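Side-chain contacts in trans-4-hydroxy-L-proline dehydratase (Clostridioides difficile 70-100-2010, PDB 6VXC), which catalyses the glycyl-radical dehydration of trans-4-hydroxy-L-proline to (S)-1-pyrroline-5-carboxylate, a step in the anaerobic breakdown of hydroxyproline: residues A[799-802]-A[803-806]; A[692-696]-A[697-701]; A[793-796]-A[797-800]; A[759-763]-A[764-768]; A[665-668]-A[669-673]. All blocks are in the same frame, centred on the assembly; numbering follows the deposited sequence.

Contact 1: A[799-802]-A[803-806]; sequences DEII and GRTE
Arg-804 meets Glu-800 side-on, with the guanidinium and carboxylate planes 28° apart and therefore nearly coplanar. Two nitrogens make the grip, one to each oxygen. Arg-804 NE donates to Glu-800 OE1 at 2.9 Å along an almost straight N-H line of 170°, arriving on the syn side but somewhat above the carboxylate plane. Arg-804 NH2 donates to the syn lone pair of Glu-800 OE2 at 3.0 Å. The arginine chain runs extended from CG to NE, whereas the glutamate bends at chi2 (-84°), which turns its carboxylate along the arginine's edge. Ile-801 covers part of one guanidinium face: its CG1 lies 3.7 Å from Arg-804 NH2, offset toward the rim.

The pairing joins residues i and i+4 at the C-terminal end of helix 795-803, in the glycyl radical domain of the enzyme. Backbone bonds mark the same end. Gly-803 N donates to Asp-799 O at 3.0 Å and only weakly to Glu-800 O, while Arg-804 N reaches back three residues to Ile-801 O at 3.2 Å.

Neither charged group depends on this pair alone. Glu-800 OE1 is also in a salt bridge with Lys-696 NZ, and OE2 is hydrogen-bonded to His-668 NE2, an environment that would be expected to stabilise the carboxylate as an anion. Arg-804 NH2 has a further acceptor in Val-783 O. On the helix, Ile-802 packs on Lys-763, Leu-766, Leu-767 and Gln-770 of helix 763-771.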
loop_
_atom_site.group_PDB
_atom_site.type_symbol
_atom_site.label_atom_id
_atom_site.label_comp_id
_atom_site.label_asym_id
_atom_site.label_seq_id
_atom_site.Cartn_x
_atom_site.Cartn_y
_atom_site.Cartn_z
ATOM N N ASP A 799 15.814 -12.286 -9.045
ATOM C CA ASP A 799 15.748 -13.698 -9.395
ATOM C C ASP A 799 14.383 -14.306 -9.093
ATOM O O ASP A 799 13.977 -15.265 -9.756
ATOM C CB ASP A 799 16.854 -14.474 -8.665
ATOM C CG ASP A 799 18.251 -14.179 -9.227
ATOM O OD1 ASP A 799 18.340 -13.540 -10.295
ATOM O OD2 ASP A 799 19.246 -14.595 -8.604
ATOM N N GLU A 800 13.681 -13.808 -8.073
ATOM C CA GLU A 800 12.327 -14.290 -7.824
ATOM C C GLU A 800 11.436 -13.983 -9.025
ATOM O O GLU A 800 10.771 -14.872 -9.567
ATOM C CB GLU A 800 11.783 -13.654 -6.533
ATOM C CG GLU A 800 10.446 -14.217 -6.017
ATOM C CD GLU A 800 9.213 -13.572 -6.681
ATOM O OE1 GLU A 800 8.479 -14.268 -7.404
ATOM O OE2 GLU A 800 8.976 -12.367 -6.473
ATOM N N ILE A 801 11.494 -12.743 -9.511
ATOM C CA ILE A 801 10.667 -12.322 -10.646
ATOM C C ILE A 801 11.005 -13.125 -11.899
ATOM O O ILE A 801 10.113 -13.577 -12.626
ATOM C CB ILE A 801 10.837 -10.810 -10.887
ATOM C CG1 ILE A 801 10.236 -10.027 -9.711
ATOM C CG2 ILE A 801 10.259 -10.390 -12.274
ATOM C CD1 ILE A 801 10.652 -8.595 -9.642
ATOM N N ILE A 802 12.298 -13.320 -12.163
ATOM C CA ILE A 802 12.734 -14.074 -13.332
ATOM C C ILE A 802 12.263 -15.523 -13.267
ATOM O O ILE A 802 12.044 -16.158 -14.303
ATOM C CB ILE A 802 14.271 -14.008 -13.464
ATOM C CG1 ILE A 802 14.727 -12.579 -13.773
ATOM C CG2 ILE A 802 14.743 -14.993 -14.520
ATOM C CD1 ILE A 802 16.231 -12.344 -13.617
ATOM N N GLY A 803 12.164 -16.083 -12.062
ATOM C CA GLY A 803 11.735 -17.453 -11.879
ATOM C C GLY A 803 10.245 -17.676 -11.972
ATOM O O GLY A 803 9.815 -18.834 -11.999
ATOM N N ARG A 804 9.448 -16.610 -12.054
ATOM C CA ARG A 804 8.007 -16.789 -12.174
ATOM C C ARG A 804 7.683 -17.478 -13.500
ATOM O O ARG A 804 8.413 -17.354 -14.481
ATOM C CB ARG A 804 7.277 -15.446 -12.050
ATOM C CG ARG A 804 7.440 -14.774 -10.691
ATOM C CD ARG A 804 6.773 -13.403 -10.648
ATOM N NE ARG A 804 7.068 -12.658 -9.424
ATOM C CZ ARG A 804 6.655 -11.412 -9.192
ATOM N NH1 ARG A 804 5.922 -10.763 -10.095
ATOM N NH2 ARG A 804 6.969 -10.813 -8.055
ATOM N N THR A 805 6.606 -18.255 -13.507
ATOM C CA THR A 805 6.304 -19.104 -14.656
ATOM C C THR A 805 5.991 -18.271 -15.894
ATOM O O THR A 805 5.165 -17.363 -15.846
ATOM C CB THR A 805 5.142 -20.026 -14.321
ATOM O OG1 THR A 805 5.457 -20.730 -13.116
ATOM C CG2 THR A 805 4.919 -21.045 -15.455
ATOM N N GLU A 806 6.665 -18.566 -17.004
ATOM C CA GLU A 806 6.374 -17.857 -18.247
ATOM C C GLU A 806 5.200 -18.563 -18.921
ATOM O O GLU A 806 5.347 -19.670 -19.435
ATOM C CB GLU A 806 7.606 -17.786 -19.150
ATOM C CG GLU A 806 7.415 -16.872 -20.384
ATOM C CD GLU A 806 8.689 -16.692 -21.225
ATOM O OE1 GLU A 806 9.283 -15.588 -21.225
ATOM O OE2 GLU A 806 9.086 -17.659 -21.892
#

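Contact 2: A[692-696]-A[697-701]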
loop_
_atom_site.group_PDB
_atom_site.type_symbol
_atom_site.label_atom_id
_atom_site.label_comp_id
_atom_site.label_asym_id
_atom_site.label_seq_id
_atom_site.Cartn_x
_atom_site.Cartn_y
_atom_site.Cartn_z
ATOM N N ILE A 692 -1.072 -14.856 -3.826
ATOM C CA ILE A 692 -1.668 -16.185 -3.918
ATOM C C ILE A 692 -1.170 -16.923 -5.160
ATOM O O ILE A 692 -1.796 -17.893 -5.606
ATOM C CB ILE A 692 -3.209 -16.139 -3.885
ATOM C CG1 ILE A 692 -3.762 -15.425 -5.133
ATOM C CG2 ILE A 692 -3.720 -15.565 -2.548
ATOM C CD1 ILE A 692 -5.246 -15.596 -5.349
ATOM N N SER A 693 -0.046 -16.490 -5.712
ATOM C CA SER A 693 0.511 -17.094 -6.908
ATOM C C SER A 693 1.055 -18.486 -6.590
ATOM O O SER A 693 1.314 -18.811 -5.433
ATOM C CB SER A 693 1.649 -16.231 -7.463
ATOM O OG SER A 693 1.275 -14.869 -7.616
ATOM N N PRO A 694 1.248 -19.318 -7.610
ATOM C CA PRO A 694 1.878 -20.629 -7.395
ATOM C C PRO A 694 3.330 -20.500 -6.958
ATOM O O PRO A 694 3.991 -19.487 -7.183
ATOM C CB PRO A 694 1.789 -21.301 -8.765
ATOM C CG PRO A 694 0.729 -20.523 -9.526
ATOM C CD PRO A 694 0.803 -19.123 -8.998
ATOM N N GLU A 695 3.824 -21.566 -6.333
ATOM C CA GLU A 695 5.234 -21.693 -6.001
ATOM C C GLU A 695 6.075 -21.773 -7.276
ATOM O O GLU A 695 5.579 -22.080 -8.358
ATOM C CB GLU A 695 5.481 -22.943 -5.146
ATOM C CG GLU A 695 5.778 -22.685 -3.663
ATOM C CD GLU A 695 7.227 -22.260 -3.399
ATOM O OE1 GLU A 695 7.905 -21.815 -4.347
ATOM O OE2 GLU A 695 7.688 -22.375 -2.244
ATOM N N LYS A 696 7.375 -21.544 -7.117
ATOM C CA LYS A 696 8.301 -21.600 -8.244
ATOM C C LYS A 696 8.283 -22.981 -8.881
ATOM O O LYS A 696 8.526 -23.987 -8.210
ATOM C CB LYS A 696 9.708 -21.240 -7.776
ATOM C CG LYS A 696 9.823 -19.798 -7.322
ATOM C CD LYS A 696 9.558 -18.856 -8.489
ATOM C CE LYS A 696 9.577 -17.386 -8.075
ATOM N NZ LYS A 696 8.305 -16.995 -7.406
ATOM N N GLY A 697 8.007 -23.025 -10.181
ATOM C CA GLY A 697 7.897 -24.273 -10.893
ATOM C C GLY A 697 6.672 -25.098 -10.570
ATOM O O GLY A 697 6.564 -26.227 -11.050
ATOM N N GLY A 698 5.733 -24.566 -9.792
ATOM C CA GLY A 698 4.600 -25.357 -9.355
ATOM C C GLY A 698 3.518 -25.564 -10.395
ATOM O O GLY A 698 2.940 -26.645 -10.490
ATOM N N ASP A 699 3.224 -24.535 -11.173
ATOM C CA ASP A 699 2.140 -24.569 -12.144
ATOM C C ASP A 699 2.700 -25.003 -13.498
ATOM O O ASP A 699 3.496 -24.294 -14.106
ATOM C CB ASP A 699 1.465 -23.203 -12.216
ATOM C CG ASP A 699 2.445 -22.073 -12.524
ATOM O OD1 ASP A 699 3.512 -21.993 -11.890
ATOM O OD2 ASP A 699 2.131 -21.238 -13.388
ATOM N N THR A 700 2.290 -26.171 -13.969
ATOM C CA THR A 700 2.790 -26.688 -15.237
ATOM C C THR A 700 1.670 -26.929 -16.234
ATOM O O THR A 700 1.866 -27.649 -17.215
ATOM C CB THR A 700 3.569 -27.988 -15.025
ATOM O OG1 THR A 700 2.746 -28.932 -14.321
ATOM C CG2 THR A 700 4.869 -27.723 -14.265
ATOM N N ASN A 701 0.500 -26.356 -16.000
ATOM C CA ASN A 701 -0.656 -26.640 -16.830
ATOM C C ASN A 701 -1.268 -25.391 -17.460
ATOM O O ASN A 701 -2.387 -25.453 -17.968
ATOM C CB ASN A 701 -1.691 -27.417 -16.009
ATOM C CG ASN A 701 -1.305 -28.888 -15.853
ATOM O OD1 ASN A 701 -1.577 -29.688 -16.733
ATOM N ND2 ASN A 701 -0.654 -29.233 -14.754
#
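The ring of Pro-694 and the carboxylate of Asp-699 meet across a turn whose chain reverses at Lys-696 and Gly-697. Gly-697 comes first and lies at its corner. Its positive phi of 71°, following a phi/psi of -60°/124° at Lys-696, gives the two central residues the conformation of a type II beta turn. A virtual CB on Gly-697 would fall 2.7 Å from Lys-696 O, so the absence of a side chain is part of the geometry.

Gly-698 closes the turn. Its N donates to Glu-695 O at 2.9 Å, the bond that spans the two central residues. Glu-695 also fixes the start of the turn with its own side chain: Glu-695 OE1 accepts from Lys-696 N at 2.8 Å through its anti lone pair, while Glu-695 OE2 binds Thr-577 OG1.

Asp-699 then turns back over the proline. Its CG sits between the backbone N and the carbonyl carbon, and this brings the carboxylate against the ring: Asp-699 OD1 is 3.6 Å from Pro-694 CB, and Asp-699 CG is 3.8 Å from Pro-694 CG. These are packing contacts of a polar group on aliphatic carbon. Asp-699 OD1 is also hydrogen-bonded to Thr-805 OG1.

The turn belongs to the long connection between helices 667-673 and 703-711. Lys-696 NZ leaves it for Glu-800 on helix 795-803, Asp-699 packs on Val-706 of helix 703-711, and Glu-695 touches Asp-580 of helix 575-591.

Contact 3: A[793-796]-A[797-800]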
loop_
_atom_site.group_PDB
_atom_site.type_symbol
_atom_site.label_atom_id
_atom_site.label_comp_id
_atom_site.label_asym_id
_atom_site.label_seq_id
_atom_site.Cartn_x
_atom_site.Cartn_y
_atom_site.Cartn_z
ATOM N N LEU A 793 15.873 -3.388 -7.292
ATOM C CA LEU A 793 15.568 -4.634 -6.622
ATOM C C LEU A 793 16.851 -5.374 -6.244
ATOM O O LEU A 793 17.845 -5.334 -6.971
ATOM C CB LEU A 793 14.689 -5.503 -7.517
ATOM C CG LEU A 793 13.540 -4.770 -8.236
ATOM C CD1 LEU A 793 12.836 -5.727 -9.152
ATOM C CD2 LEU A 793 12.536 -4.134 -7.256
ATOM N N SER A 794 16.829 -6.037 -5.094
ATOM C CA SER A 794 17.941 -6.894 -4.726
ATOM C C SER A 794 18.072 -8.030 -5.739
ATOM O O SER A 794 17.131 -8.370 -6.456
ATOM C CB SER A 794 17.732 -7.496 -3.339
ATOM O OG SER A 794 16.791 -8.560 -3.397
ATOM N N ARG A 795 19.265 -8.615 -5.793
ATOM C CA ARG A 795 19.480 -9.765 -6.665
ATOM C C ARG A 795 18.478 -10.884 -6.361
ATOM O O ARG A 795 17.983 -11.556 -7.271
ATOM C CB ARG A 795 20.922 -10.258 -6.517
ATOM C CG ARG A 795 21.205 -11.544 -7.246
ATOM C CD ARG A 795 20.978 -11.409 -8.734
ATOM N NE ARG A 795 21.049 -12.723 -9.363
ATOM C CZ ARG A 795 22.047 -13.166 -10.114
ATOM N NH1 ARG A 795 23.090 -12.383 -10.375
ATOM N NH2 ARG A 795 21.988 -14.399 -10.603
ATOM N N THR A 796 18.188 -11.113 -5.084
ATOM C CA THR A 796 17.235 -12.155 -4.723
ATOM C C THR A 796 15.848 -11.858 -5.284
ATOM O O THR A 796 15.210 -12.738 -5.868
ATOM C CB THR A 796 17.183 -12.314 -3.200
ATOM O OG1 THR A 796 18.487 -12.652 -2.708
ATOM C CG2 THR A 796 16.192 -13.381 -2.818
ATOM N N LEU A 797 15.383 -10.614 -5.149
ATOM C CA LEU A 797 14.069 -10.255 -5.674
ATOM C C LEU A 797 14.053 -10.303 -7.199
ATOM O O LEU A 797 13.099 -10.803 -7.800
ATOM C CB LEU A 797 13.677 -8.865 -5.172
ATOM C CG LEU A 797 12.343 -8.279 -5.654
ATOM C CD1 LEU A 797 11.179 -9.276 -5.491
ATOM C CD2 LEU A 797 12.063 -6.990 -4.908
ATOM N N GLN A 798 15.107 -9.798 -7.838
ATOM C CA GLN A 798 15.229 -9.933 -9.284
ATOM C C GLN A 798 15.085 -11.386 -9.714
ATOM O O GLN A 798 14.338 -11.702 -10.650
ATOM C CB GLN A 798 16.573 -9.385 -9.752
ATOM C CG GLN A 798 16.722 -7.889 -9.628
ATOM C CD GLN A 798 18.098 -7.440 -10.081
ATOM O OE1 GLN A 798 18.998 -8.264 -10.240
ATOM N NE2 GLN A 798 18.264 -6.135 -10.309
ATOM N N ASP A 799 15.814 -12.286 -9.045
ATOM C CA ASP A 799 15.748 -13.698 -9.395
ATOM C C ASP A 799 14.383 -14.306 -9.093
ATOM O O ASP A 799 13.977 -15.265 -9.756
ATOM C CB ASP A 799 16.854 -14.474 -8.665
ATOM C CG ASP A 799 18.251 -14.179 -9.227
ATOM O OD1 ASP A 799 18.340 -13.540 -10.295
ATOM O OD2 ASP A 799 19.246 -14.595 -8.604
ATOM N N GLU A 800 13.681 -13.808 -8.073
ATOM C CA GLU A 800 12.327 -14.290 -7.824
ATOM C C GLU A 800 11.436 -13.983 -9.025
ATOM O O GLU A 800 10.771 -14.872 -9.567
ATOM C CB GLU A 800 11.783 -13.654 -6.533
ATOM C CG GLU A 800 10.446 -14.217 -6.017
ATOM C CD GLU A 800 9.213 -13.572 -6.681
ATOM O OE1 GLU A 800 8.479 -14.268 -7.404
ATOM O OE2 GLU A 800 8.976 -12.367 -6.473
#
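Arg-795 reaches one helical turn ahead to Asp-799, and its side chain can be followed outward. CB heads away from the following residues, and the bend at chi2 (61°) brings the chain back. Arg-795 CG comes 3.9 Å from Asp-799 OD2, and Arg-795 CD lies 3.6 Å from Asp-799 OD2. Arg-795 NE makes the principal bond, donating to Asp-799 OD2 at 2.7 Å and 163°. That oxygen lies at the guanidinium edge, close to its plane, yet the carboxylate is turned almost perpendicular, 82° between planes. Arg-795 NH2 adds only a weak bond to Asp-799 OD2 at 3.4 Å. Asp-799 OD1 has a separate donor in Gln-770 NE2.

The helix starts just before this salt bridge. Ser-794 is its N-cap: Ser-794 OG accepts from Leu-797 N at 3.0 Å. Ahead of the cap, Leu-793 CD2 meets Leu-797 CD2 at 3.7 Å, an apolar contact across the helix start.

Helix 795-803 lies between helices 667-673 and 763-771: Thr-796 and Leu-797 pack on Ile-669 of the former, while Gln-798 OE1, like Asp-799 OD1, accepts from Gln-770 of the latter. Gln-798 NE2 donates to Phe-790 O in the preceding loop.

Contact 4: A[759-763]-A[764-768]; sequences NVFDK and NVLLE
Leu-766 lies over the ring of Phe-761, where the chain passes from strand 755-759 into helix 763-771. The methyl Leu-766 CD1 stands 4.0 Å from the centroid of the Phe-761 ring and only 7° off the normal, a CH-pi contact over the middle of the face; Leu-766 CG approaches Phe-761 CD1 to 3.9 Å. A chi1 of 57° on Phe-761 puts CG between the backbone N and the carbonyl carbon, which carries the ring over to Leu-766.

Among the backbone acceptors, Asp-762 O is shared. It receives Val-765 N at 3.0 Å and Leu-766 N at 3.4 Å, and both bonds are weak, the first because its N-H angle is only 124°. Lys-763 O is served better: Leu-767 N donates to it at 3.0 Å. Next in order, Asn-764 O accepts from Glu-768 N, so the regular i to i+4 pattern is established within a turn.

Asp-762 occupies the N-cap position of this strand-to-helix connection in the glycyl radical domain, but its carboxylate makes no capping bond. Asp-762 CB instead packs at 3.8 Å on Val-765 CG2.

Two side chains have polar partners outside the segments: Asn-759 OD1 accepts from Arg-782 N, and Glu-768 OE1 pairs with Lys-771 NZ. The aliphatic part of Lys-763 runs past Leu-767 CD1, and Phe-761 packs on Ile-801 of helix 795-803.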
loop_
_atom_site.group_PDB
_atom_site.type_symbol
_atom_site.label_atom_id
_atom_site.label_comp_id
_atom_site.label_asym_id
_atom_site.label_seq_id
_atom_site.Cartn_x
_atom_site.Cartn_y
_atom_site.Cartn_z
ATOM N N ASN A 759 3.232 -9.445 -15.771
ATOM C CA ASN A 759 4.538 -9.166 -16.348
ATOM C C ASN A 759 4.567 -9.676 -17.788
ATOM O O ASN A 759 4.032 -10.746 -18.084
ATOM C CB ASN A 759 5.667 -9.824 -15.548
ATOM C CG ASN A 759 6.264 -8.896 -14.504
ATOM O OD1 ASN A 759 6.594 -7.744 -14.790
ATOM N ND2 ASN A 759 6.430 -9.401 -13.293
ATOM N N VAL A 760 5.179 -8.898 -18.678
ATOM C CA VAL A 760 5.443 -9.334 -20.047
ATOM C C VAL A 760 6.846 -8.878 -20.415
ATOM O O VAL A 760 7.032 -7.772 -20.934
ATOM C CB VAL A 760 4.407 -8.754 -21.026
ATOM C CG1 VAL A 760 4.649 -9.281 -22.477
ATOM C CG2 VAL A 760 3.006 -9.034 -20.556
ATOM N N PHE A 761 7.848 -9.707 -20.155
ATOM C CA PHE A 761 9.217 -9.286 -20.400
ATOM C C PHE A 761 9.985 -10.393 -21.097
ATOM O O PHE A 761 9.611 -11.564 -21.061
ATOM C CB PHE A 761 9.937 -8.859 -19.105
ATOM C CG PHE A 761 9.979 -9.919 -18.013
ATOM C CD1 PHE A 761 10.818 -11.020 -18.115
ATOM C CD2 PHE A 761 9.229 -9.760 -16.855
ATOM C CE1 PHE A 761 10.878 -11.976 -17.097
ATOM C CE2 PHE A 761 9.278 -10.708 -15.824
ATOM C CZ PHE A 761 10.103 -11.816 -15.948
ATOM N N ASP A 762 11.046 -9.988 -21.773
ATOM C CA ASP A 762 12.005 -10.921 -22.338
ATOM C C ASP A 762 13.016 -11.287 -21.262
ATOM O O ASP A 762 13.747 -10.417 -20.778
ATOM C CB ASP A 762 12.712 -10.302 -23.537
ATOM C CG ASP A 762 12.266 -10.894 -24.836
ATOM O OD1 ASP A 762 11.291 -10.368 -25.421
ATOM O OD2 ASP A 762 12.896 -11.884 -25.275
ATOM N N LYS A 763 13.057 -12.565 -20.894
ATOM C CA LYS A 763 13.983 -13.017 -19.863
ATOM C C LYS A 763 15.408 -12.545 -20.130
ATOM O O LYS A 763 16.104 -12.105 -19.211
ATOM C CB LYS A 763 13.924 -14.539 -19.749
ATOM C CG LYS A 763 14.882 -15.157 -18.746
ATOM C CD LYS A 763 14.646 -16.664 -18.648
ATOM C CE LYS A 763 15.830 -17.408 -18.019
ATOM N NZ LYS A 763 15.993 -17.313 -16.546
ATOM N N ASN A 764 15.849 -12.590 -21.386
ATOM C CA ASN A 764 17.239 -12.256 -21.674
ATOM C C ASN A 764 17.539 -10.796 -21.390
ATOM O O ASN A 764 18.658 -10.470 -20.984
ATOM C CB ASN A 764 17.581 -12.588 -23.127
ATOM C CG ASN A 764 17.393 -14.056 -23.437
ATOM O OD1 ASN A 764 17.699 -14.920 -22.613
ATOM N ND2 ASN A 764 16.902 -14.350 -24.637
ATOM N N VAL A 765 16.557 -9.911 -21.571
ATOM C CA VAL A 765 16.745 -8.510 -21.209
ATOM C C VAL A 765 17.010 -8.382 -19.713
ATOM O O VAL A 765 17.888 -7.628 -19.288
ATOM C CB VAL A 765 15.531 -7.671 -21.648
ATOM C CG1 VAL A 765 15.608 -6.268 -21.089
ATOM C CG2 VAL A 765 15.435 -7.625 -23.178
ATOM N N LEU A 766 16.244 -9.099 -18.888
ATOM C CA LEU A 766 16.448 -8.992 -17.447
ATOM C C LEU A 766 17.823 -9.531 -17.075
ATOM O O LEU A 766 18.517 -8.959 -16.231
ATOM C CB LEU A 766 15.360 -9.758 -16.688
ATOM C CG LEU A 766 13.931 -9.195 -16.622
ATOM C CD1 LEU A 766 13.305 -9.212 -15.245
ATOM C CD2 LEU A 766 13.770 -7.859 -17.302
ATOM N N LEU A 767 18.221 -10.649 -17.686
ATOM C CA LEU A 767 19.538 -11.219 -17.403
ATOM C C LEU A 767 20.652 -10.266 -17.817
ATOM O O LEU A 767 21.637 -10.101 -17.094
ATOM C CB LEU A 767 19.675 -12.565 -18.108
ATOM C CG LEU A 767 18.731 -13.652 -17.589
ATOM C CD1 LEU A 767 18.864 -14.902 -18.418
ATOM C CD2 LEU A 767 19.006 -13.957 -16.132
ATOM N N GLU A 768 20.503 -9.612 -18.972
ATOM C CA GLU A 768 21.468 -8.597 -19.377
ATOM C C GLU A 768 21.485 -7.438 -18.400
ATOM O O GLU A 768 22.554 -6.902 -18.078
ATOM C CB GLU A 768 21.151 -8.089 -20.785
ATOM C CG GLU A 768 21.911 -8.797 -21.888
ATOM C CD GLU A 768 23.422 -8.746 -21.660
ATOM O OE1 GLU A 768 24.055 -9.815 -21.652
ATOM O OE2 GLU A 768 23.961 -7.634 -21.443
#

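Contact 5: A[665-668]-A[669-673]; sequences TTCH and IYFGE
Cys-667, Ile-669 and His-668 are the most enclosed by the contact. Cys-667 points its sulfur at two aromatic rings. With SG anti to the backbone N (chi1 -161°), the thiol sits over the centre of the Phe-671 ring, Cys-667 SG being 3.4 Å from the centroid and 14° off the normal. The same Cys-667 SG lies at the edge of Tyr-670, close to that ring's plane and 3.9 Å from Tyr-670 CD2.

On another side of the helix, Ile-669 and His-668 lie alongside each other and point the same way. Ile-669 CD1 is 4.1 Å from the centroid of the His-668 imidazole, over its face but offset toward the rim, a CH-pi contact. The imidazole is placed there by a chi1 of 62°, and its NE2 is hydrogen-bonded to Glu-800 OE2 of helix 795-803.

Thr-666 stands at the N-cap position, though its hydroxyl is engaged with Lys-352 O and Ser-355 N instead of capping; Thr-666 O accepts from Ile-669 N at 3.2 Å. This helix start lies near the active site, the Thr-666 side chain being about 9 Å from that of Cys-454, probably the radical cysteine.

Sulfur over a pi face is a dispersion-rich, weakly polar interaction, so the packing is consistent with an apolar setting for the buried sulfur, while the negative charge of Glu-800 would be expected to strengthen the hydrogen bond to His-668 NE2.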
loop_
_atom_site.group_PDB
_atom_site.type_symbol
_atom_site.label_atom_id
_atom_site.label_comp_id
_atom_site.label_asym_id
_atom_site.label_seq_id
_atom_site.Cartn_x
_atom_site.Cartn_y
_atom_site.Cartn_z
ATOM N N THR A 665 3.945 -7.558 -0.761
ATOM C CA THR A 665 4.882 -6.518 -1.200
ATOM C C THR A 665 6.266 -7.144 -1.419
ATOM O O THR A 665 6.408 -7.986 -2.306
ATOM C CB THR A 665 4.907 -5.335 -0.218
ATOM O OG1 THR A 665 3.562 -4.909 0.050
ATOM C CG2 THR A 665 5.691 -4.165 -0.809
ATOM N N THR A 666 7.299 -6.768 -0.658
ATOM C CA THR A 666 8.580 -7.472 -0.759
ATOM C C THR A 666 8.835 -8.379 0.445
ATOM O O THR A 666 9.944 -8.905 0.595
ATOM C CB THR A 666 9.762 -6.504 -0.953
ATOM O OG1 THR A 666 9.819 -5.553 0.110
ATOM C CG2 THR A 666 9.679 -5.757 -2.310
ATOM N N CYS A 667 7.831 -8.591 1.293
ATOM C CA CYS A 667 8.046 -9.371 2.500
ATOM C C CYS A 667 8.205 -10.862 2.227
ATOM O O CYS A 667 8.732 -11.574 3.095
ATOM C CB CYS A 667 6.904 -9.147 3.488
ATOM S SG CYS A 667 7.319 -9.606 5.170
ATOM N N HIS A 668 7.777 -11.356 1.049
ATOM C CA HIS A 668 7.997 -12.766 0.727
ATOM C C HIS A 668 9.474 -13.081 0.541
ATOM O O HIS A 668 9.864 -14.239 0.705
ATOM C CB HIS A 668 7.199 -13.199 -0.513
ATOM C CG HIS A 668 7.568 -12.474 -1.771
ATOM N ND1 HIS A 668 7.448 -11.109 -1.902
ATOM C CD2 HIS A 668 8.001 -12.933 -2.971
ATOM C CE1 HIS A 668 7.830 -10.752 -3.117
ATOM N NE2 HIS A 668 8.170 -11.841 -3.785
ATOM N N ILE A 669 10.291 -12.081 0.203
ATOM C CA ILE A 669 11.738 -12.268 0.167
ATOM C C ILE A 669 12.280 -12.451 1.584
ATOM O O ILE A 669 12.941 -13.446 1.886
ATOM C CB ILE A 669 12.415 -11.090 -0.557
ATOM C CG1 ILE A 669 11.794 -10.869 -1.961
ATOM C CG2 ILE A 669 13.942 -11.271 -0.598
ATOM C CD1 ILE A 669 11.872 -12.081 -2.906
ATOM N N TYR A 670 11.988 -11.492 2.466
ATOM C CA TYR A 670 12.437 -11.548 3.859
ATOM C C TYR A 670 11.963 -12.819 4.554
ATOM O O TYR A 670 12.750 -13.515 5.205
ATOM C CB TYR A 670 11.917 -10.304 4.593
ATOM C CG TYR A 670 11.981 -10.301 6.120
ATOM C CD1 TYR A 670 13.171 -10.535 6.797
ATOM C CD2 TYR A 670 10.863 -9.991 6.867
ATOM C CE1 TYR A 670 13.230 -10.502 8.194
ATOM C CE2 TYR A 670 10.914 -9.945 8.267
ATOM C CZ TYR A 670 12.098 -10.211 8.917
ATOM O OH TYR A 670 12.137 -10.169 10.296
ATOM N N PHE A 671 10.678 -13.143 4.415
ATOM C CA PHE A 671 10.111 -14.304 5.103
ATOM C C PHE A 671 10.773 -15.606 4.664
ATOM O O PHE A 671 10.887 -16.539 5.463
ATOM C CB PHE A 671 8.604 -14.381 4.861
ATOM C CG PHE A 671 7.796 -13.489 5.754
ATOM C CD1 PHE A 671 8.401 -12.793 6.793
ATOM C CD2 PHE A 671 6.415 -13.355 5.570
ATOM C CE1 PHE A 671 7.656 -11.981 7.634
ATOM C CE2 PHE A 671 5.653 -12.549 6.415
ATOM C CZ PHE A 671 6.280 -11.851 7.445
ATOM N N GLY A 672 11.186 -15.702 3.393
ATOM C CA GLY A 672 11.930 -16.866 2.952
ATOM C C GLY A 672 13.386 -16.851 3.374
ATOM O O GLY A 672 13.973 -17.911 3.604
ATOM N N GLU A 673 13.990 -15.665 3.453
ATOM C CA GLU A 673 15.397 -15.559 3.837
ATOM C C GLU A 673 15.656 -16.080 5.254
ATOM O O GLU A 673 16.743 -16.592 5.531
ATOM C CB GLU A 673 15.873 -14.111 3.700
ATOM C CG GLU A 673 16.106 -13.661 2.254
ATOM C CD GLU A 673 16.499 -12.177 2.123
ATOM O OE1 GLU A 673 17.172 -11.826 1.121
ATOM O OE2 GLU A 673 16.155 -11.379 3.028
#

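Overall arrangement
From the N terminus, contact 5 comes first, at the start of helix 667-673; contact 2 closes a turn in the following connection, contact 4 joins strand 755-759 to helix 763-771, and contacts 3 and 1 cover the beginning and end of helix 795-803. All are local and none nests or crosses; contacts 3 and 1 overlap through Asp-799 and Glu-800. The last helix is the hub: it touches contacts 2, 4 and 5, which have no direct touch with one another, and Glu-800 is the residue it shares out to both contact 2 and contact 5. Contacts 4 and 5, with centres about 22 Å apart, are bridged by this helix.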